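Local atomic coordinates of transcriptional regulator, MarR family (Silicibacter pomeroyi DSS-3, PDB entry 3CDH), a protein that probably binds DNA through a winged helix-turn-helix domain and regulates transcription, as other dimeric MarR-family proteins do. Residues R47-L52 and V101-D106; A30-H35 and A116-H121. One frame throughout, in Å; residues are numbered along the deposited sequence. Where two conformers were deposited one is given.

Interaction 1. Residues R47-L52 and V101-D106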
loop_
_atom_site.group_PDB
_atom_site.type_symbol
_atom_site.label_atom_id
_atom_site.label_comp_id
_atom_site.label_asym_id
_atom_site.label_seq_id
_atom_site.Cartn_x
_atom_site.Cartn_y
_atom_site.Cartn_z
ATOM N N ARG B 47 -7.528 11.018 3.947
ATOM C CA ARG B 47 -6.478 10.752 4.906
ATOM C C ARG B 47 -6.153 12.013 5.678
ATOM O O ARG B 47 -5.973 11.961 6.905
ATOM C CB ARG B 47 -5.242 10.193 4.231
ATOM C CG ARG B 47 -5.486 8.814 3.703
ATOM C CD ARG B 47 -4.296 8.262 2.984
ATOM N NE ARG B 47 -4.490 6.851 2.656
ATOM C CZ ARG B 47 -3.614 6.117 1.961
ATOM N NH1 ARG B 47 -2.470 6.665 1.513
ATOM N NH2 ARG B 47 -3.883 4.839 1.711
ATOM N N VAL B 48 -6.101 13.150 4.983
ATOM C CA VAL B 48 -5.870 14.401 5.682
ATOM C C VAL B 48 -6.960 14.597 6.733
ATOM O O VAL B 48 -6.648 14.919 7.897
ATOM C CB VAL B 48 -5.831 15.594 4.761
ATOM C CG1 VAL B 48 -6.127 16.882 5.554
ATOM C CG2 VAL B 48 -4.489 15.657 4.092
ATOM N N LEU B 49 -8.220 14.381 6.336
ATOM C CA LEU B 49 -9.330 14.470 7.283
ATOM C C LEU B 49 -9.195 13.473 8.418
ATOM O O LEU B 49 -9.386 13.823 9.595
ATOM C CB LEU B 49 -10.673 14.290 6.590
ATOM C CG LEU B 49 -11.041 15.357 5.564
ATOM C CD1 LEU B 49 -12.293 14.899 4.886
ATOM C CD2 LEU B 49 -11.247 16.736 6.187
ATOM N N ALA B 50 -8.851 12.235 8.084
ATOM C CA ALA B 50 -8.641 11.240 9.126
ATOM C C ALA B 50 -7.549 11.694 10.124
ATOM O O ALA B 50 -7.727 11.574 11.354
ATOM C CB ALA B 50 -8.345 9.898 8.524
ATOM N N CYS B 51 -6.452 12.261 9.619
ATOM C CA CYS B 51 -5.388 12.730 10.528
ATOM C C CYS B 51 -5.767 13.906 11.374
ATOM O O CYS B 51 -5.194 14.087 12.433
ATOM C CB CYS B 51 -4.139 13.153 9.783
ATOM S SG CYS B 51 -3.410 11.854 8.909
ATOM N N LEU B 52 -6.681 14.743 10.893
ATOM C CA LEU B 52 -6.959 15.986 11.607
ATOM C C LEU B 52 -8.149 15.902 12.542
ATOM O O LEU B 52 -8.382 16.824 13.301
ATOM C CB LEU B 52 -7.094 17.174 10.654
ATOM C CG LEU B 52 -5.849 17.600 9.883
ATOM C CD1 LEU B 52 -6.235 18.709 8.981
ATOM C CD2 LEU B 52 -4.748 18.063 10.793
ATOM N N VAL B 101 -1.675 23.174 10.239
ATOM C CA VAL B 101 -2.892 23.212 9.469
ATOM C C VAL B 101 -3.992 22.574 10.282
ATOM O O VAL B 101 -3.735 21.639 11.018
ATOM C CB VAL B 101 -2.626 22.479 8.142
ATOM C CG1 VAL B 101 -3.697 21.537 7.795
ATOM C CG2 VAL B 101 -2.409 23.486 7.054
ATOM N N ARG B 102 -5.208 23.090 10.193
ATOM C CA ARG B 102 -6.301 22.514 10.979
ATOM C C ARG B 102 -7.616 22.456 10.198
ATOM O O ARG B 102 -7.766 23.141 9.175
ATOM C CB ARG B 102 -6.489 23.269 12.290
ATOM C CG ARG B 102 -6.919 24.688 12.118
ATOM C CD ARG B 102 -7.524 25.259 13.407
ATOM N NE ARG B 102 -7.767 26.699 13.274
ATOM C CZ ARG B 102 -8.927 27.254 12.885
ATOM N NH1 ARG B 102 -9.036 28.577 12.779
ATOM N NH2 ARG B 102 -9.992 26.506 12.609
ATOM N N LEU B 103 -8.556 21.635 10.666
ATOM C CA LEU B 103 -9.891 21.598 10.070
ATOM C C LEU B 103 -10.644 22.887 10.331
ATOM O O LEU B 103 -10.454 23.517 11.387
ATOM C CB LEU B 103 -10.697 20.442 10.633
ATOM C CG LEU B 103 -10.077 19.099 10.262
ATOM C CD1 LEU B 103 -10.849 17.937 10.889
ATOM C CD2 LEU B 103 -9.989 18.961 8.733
ATOM N N THR B 104 -11.465 23.291 9.366
ATOM C CA THR B 104 -12.440 24.333 9.596
ATOM C C THR B 104 -13.619 23.633 10.239
ATOM O O THR B 104 -13.573 22.416 10.415
ATOM C CB THR B 104 -12.912 24.949 8.278
ATOM O OG1 THR B 104 -13.496 23.931 7.464
ATOM C CG2 THR B 104 -11.772 25.613 7.525
ATOM N N ASP B 105 -14.678 24.358 10.582
ATOM C CA ASP B 105 -15.878 23.696 11.105
ATOM C C ASP B 105 -16.474 22.709 10.126
ATOM O O ASP B 105 -16.830 21.582 10.497
ATOM C CB ASP B 105 -16.952 24.701 11.511
ATOM C CG ASP B 105 -16.653 25.335 12.836
ATOM O OD1 ASP B 105 -15.579 25.006 13.429
ATOM O OD2 ASP B 105 -17.477 26.170 13.285
ATOM N N ASP B 106 -16.601 23.137 8.874
ATOM C CA ASP B 106 -17.099 22.256 7.829
ATOM C C ASP B 106 -16.180 21.051 7.715
ATOM O O ASP B 106 -16.651 19.907 7.680
ATOM C CB ASP B 106 -17.229 23.003 6.491
ATOM C CG ASP B 106 -18.229 24.167 6.563
ATOM O OD1 ASP B 106 -19.346 24.000 7.116
ATOM O OD2 ASP B 106 -17.888 25.253 6.060
HETATM O O HOH W 1 -7.897 19.918 12.821
#
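L52 packs through CB, CD1 and CD2 against the strand that holds V101 and L103. Its CB sits 3.6 Å from L103 CG, its CD1 turns to V101 CG1 at 4.0 Å, and its CD2 rests against the backbone, 3.7 Å from V101 O. L103 answers with both methyls. L103 CD1 lies against the L52 carbonyl, 3.6 Å from its O, while L103 CD2 reaches L49 CD2 one turn earlier, also at 3.6 Å, the two leucines crossing at about a right angle. Their i, i+3 spacing puts L49 and L52 on neighbouring turns of one side of the helix; L49, whose CB does not aim at the strand, brings its end nearer with CG beside the backbone N (chi1 -64°). Strand 100-103, paired antiparallel with strand 87-89, belongs to the wing of the winged helix-turn-helix fold, and its residues 101-103 run at 89° to helix 47-52. V87 of the neighbouring wing strand packs on L52 and L103, M81 of helix 71-84 on L49, and A111 of helix 105-130 on L49 and L103, so branched aliphatic residues suit this buried place. A water joins polar backbone atoms: it accepts the L103 N-H at 2.8 Å and can donate to L52 O at 3.2 Å, though other acceptors compete for its protons. R102, alternating with its apolar neighbours, points its CB away from the helix, as suits an exposed charged residue; its NH2 folds back to L103 O at 3.3 Å, a bent bond of 139°. Just beyond, T104 is the N-cap of helix 105-130, its OG1 bonded to G107 N.

Interaction 2. Residues A30-H35 and A116-H121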
loop_
_atom_site.group_PDB
_atom_site.type_symbol
_atom_site.label_atom_id
_atom_site.label_comp_id
_atom_site.label_asym_id
_atom_site.label_seq_id
_atom_site.Cartn_x
_atom_site.Cartn_y
_atom_site.Cartn_z
ATOM N N ALA B 30 -10.393 -1.331 -0.309
ATOM C CA ALA B 30 -11.216 -1.173 -1.515
ATOM C C ALA B 30 -12.636 -0.675 -1.213
ATOM O O ALA B 30 -13.088 0.324 -1.798
ATOM C CB ALA B 30 -11.231 -2.457 -2.369
ATOM N N GLN B 31 -13.311 -1.327 -0.274
ATOM C CA GLN B 31 -14.702 -0.974 -0.039
ATOM C C GLN B 31 -14.841 0.440 0.512
ATOM O O GLN B 31 -15.656 1.223 0.046
ATOM C CB GLN B 31 -15.389 -1.992 0.858
ATOM C CG GLN B 31 -16.903 -2.132 0.642
ATOM C CD GLN B 31 -17.576 -2.894 1.815
ATOM O OE1 GLN B 31 -17.667 -4.142 1.796
ATOM N NE2 GLN B 31 -18.003 -2.141 2.867
ATOM N N PHE B 32 -14.020 0.794 1.478
ATOM C CA PHE B 32 -14.085 2.135 1.996
ATOM C C PHE B 32 -13.694 3.184 0.967
ATOM O O PHE B 32 -14.294 4.271 0.923
ATOM C CB PHE B 32 -13.244 2.301 3.252
ATOM C CG PHE B 32 -13.586 3.534 4.006
ATOM C CD1 PHE B 32 -14.869 3.692 4.539
ATOM C CD2 PHE B 32 -12.673 4.571 4.116
ATOM C CE1 PHE B 32 -15.225 4.850 5.197
ATOM C CE2 PHE B 32 -13.019 5.751 4.798
ATOM C CZ PHE B 32 -14.297 5.887 5.333
ATOM N N HIS B 33 -12.688 2.874 0.150
ATOM C CA HIS B 33 -12.317 3.796 -0.897
ATOM C C HIS B 33 -13.482 3.997 -1.878
ATOM O O HIS B 33 -13.731 5.120 -2.299
ATOM C CB HIS B 33 -11.000 3.415 -1.573
ATOM C CG HIS B 33 -9.791 3.556 -0.688
ATOM N ND1 HIS B 33 -8.535 3.133 -1.075
ATOM C CD2 HIS B 33 -9.645 4.058 0.569
ATOM C CE1 HIS B 33 -7.670 3.374 -0.096
ATOM N NE2 HIS B 33 -8.317 3.927 0.914
ATOM N N ASP B 34 -14.225 2.937 -2.188
ATOM C CA ASP B 34 -15.473 3.056 -2.966
ATOM C C ASP B 34 -16.411 4.145 -2.403
ATOM O O ASP B 34 -17.017 4.940 -3.152
ATOM C CB ASP B 34 -16.245 1.722 -3.030
ATOM C CG ASP B 34 -15.500 0.619 -3.790
ATOM O OD1 ASP B 34 -14.672 0.932 -4.682
ATOM O OD2 ASP B 34 -15.758 -0.579 -3.493
ATOM N N HIS B 35 -16.509 4.155 -1.081
ATOM C CA HIS B 35 -17.361 5.067 -0.361
ATOM C C HIS B 35 -16.875 6.508 -0.464
ATOM O O HIS B 35 -17.660 7.415 -0.745
ATOM C CB HIS B 35 -17.463 4.615 1.096
ATOM C CG HIS B 35 -18.326 5.490 1.941
ATOM N ND1 HIS B 35 -19.668 5.671 1.692
ATOM C CD2 HIS B 35 -18.039 6.244 3.025
ATOM C CE1 HIS B 35 -20.171 6.510 2.578
ATOM N NE2 HIS B 35 -19.207 6.861 3.408
ATOM N N ALA B 116 -16.602 8.137 11.398
ATOM C CA ALA B 116 -17.681 7.241 11.798
ATOM C C ALA B 116 -17.829 6.054 10.824
ATOM O O ALA B 116 -17.712 4.897 11.244
ATOM C CB ALA B 116 -18.998 8.004 11.976
ATOM N N SER B 117 -18.043 6.334 9.533
ATOM C CA SER B 117 -18.104 5.267 8.522
ATOM C C SER B 117 -16.888 4.375 8.531
ATOM O O SER B 117 -17.018 3.147 8.518
ATOM C CB SER B 117 -18.221 5.835 7.130
ATOM O OG SER B 117 -19.546 6.226 6.897
ATOM N N ALA B 118 -15.706 4.989 8.545
ATOM C CA ALA B 118 -14.479 4.198 8.548
ATOM C C ALA B 118 -14.523 3.197 9.697
ATOM O O ALA B 118 -14.266 2.012 9.478
ATOM C CB ALA B 118 -13.222 5.077 8.605
ATOM N N ARG B 119 -14.900 3.666 10.891
ATOM C CA ARG B 119 -14.908 2.804 12.072
ATOM C C ARG B 119 -15.871 1.635 11.909
ATOM O O ARG B 119 -15.538 0.505 12.245
ATOM C CB ARG B 119 -15.273 3.579 13.328
ATOM C CG ARG B 119 -14.190 4.454 13.910
ATOM C CD ARG B 119 -14.702 5.064 15.219
ATOM N NE ARG B 119 -13.973 6.259 15.661
ATOM C CZ ARG B 119 -12.827 6.238 16.353
ATOM N NH1 ARG B 119 -12.243 5.068 16.674
ATOM N NH2 ARG B 119 -12.254 7.397 16.718
ATOM N N ALA B 120 -17.067 1.917 11.400
ATOM C CA ALA B 120 -18.100 0.886 11.236
ATOM C C ALA B 120 -17.663 -0.175 10.225
ATOM O O ALA B 120 -17.852 -1.367 10.465
ATOM C CB ALA B 120 -19.431 1.508 10.852
ATOM N N HIS B 121 -17.078 0.278 9.117
ATOM C CA HIS B 121 -16.525 -0.592 8.086
ATOM C C HIS B 121 -15.383 -1.469 8.657
ATOM O O HIS B 121 -15.263 -2.653 8.307
ATOM C CB HIS B 121 -16.020 0.256 6.904
ATOM C CG HIS B 121 -17.098 0.760 5.977
ATOM N ND1 HIS B 121 -18.177 1.509 6.406
ATOM C CD2 HIS B 121 -17.225 0.665 4.627
ATOM C CE1 HIS B 121 -18.928 1.834 5.369
ATOM N NE2 HIS B 121 -18.372 1.337 4.278
HETATM O O HOH W 2 -19.592 8.879 5.308
#
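F32 reaches from helix 17-38 to helix 105-130, in the helical part of a MarR-type fold where the two run nearly antiparallel, at 154°. From CB, which points at the other helix, the chain goes anti to the backbone N (chi1 -164°) and carries the ring across the gap. F32 CD1 comes first, over one face of the H121 imidazole, 3.8 Å from H121 CD2 and offset toward the rim. CE1 follows, 3.7 Å from S117 CB and near the backbone of A118. The far atom, CZ, touches A118 CB at 3.5 Å, and that methyl lies off-centre over the phenyl ring in a CH-pi contact. A small alanine therefore suits a site where a ring lies close to the opposing backbone. H121 was modelled in two positions, and its ring geometry is that of the conformer described: F32 and H121 make an edge-to-face pair, phenyl edge toward imidazole face, with planes at 75°. A weak, bent bond runs in this conformer from H121 ND1 to S117 O, one turn back. W46 of helix 43-54 meets F32 edge to face, and Y16 of the second subunit packs on both F32 and A118, so the phenyl ring stands where the helices and the dimer partner converge. Q31 reaches H121 at the more exposed margin. H35 completes the aromatic cluster, its ring oblique to that of H121 with centroids 5.8 Å apart. Polar residues suit this partly exposed side: a water in the plane of the H35 ring bridges the helices, 2.8 Å from H35 NE2 and 3.1 Å from S117 OG.

In the fold
Helix 105-130 relates the two contacts: interaction 1 lies at the strand leading into it, interaction 2 on a stretch about three turns further on. Their centres are about 17 Å apart and their nearest atoms about 4 Å, without touching. Helix 43-54 links them, supplying segment 47-52 to interaction 1 and W46 to the ring of F32 in interaction 2. The first contact thus joins the wing of the probable DNA-binding domain to helix 43-54, while the second pairs helices beside the dimer partner. F12 and Y16 of the second subunit pack beside the contacts, F12 on A50 and R119, Y16 on F32 and A118.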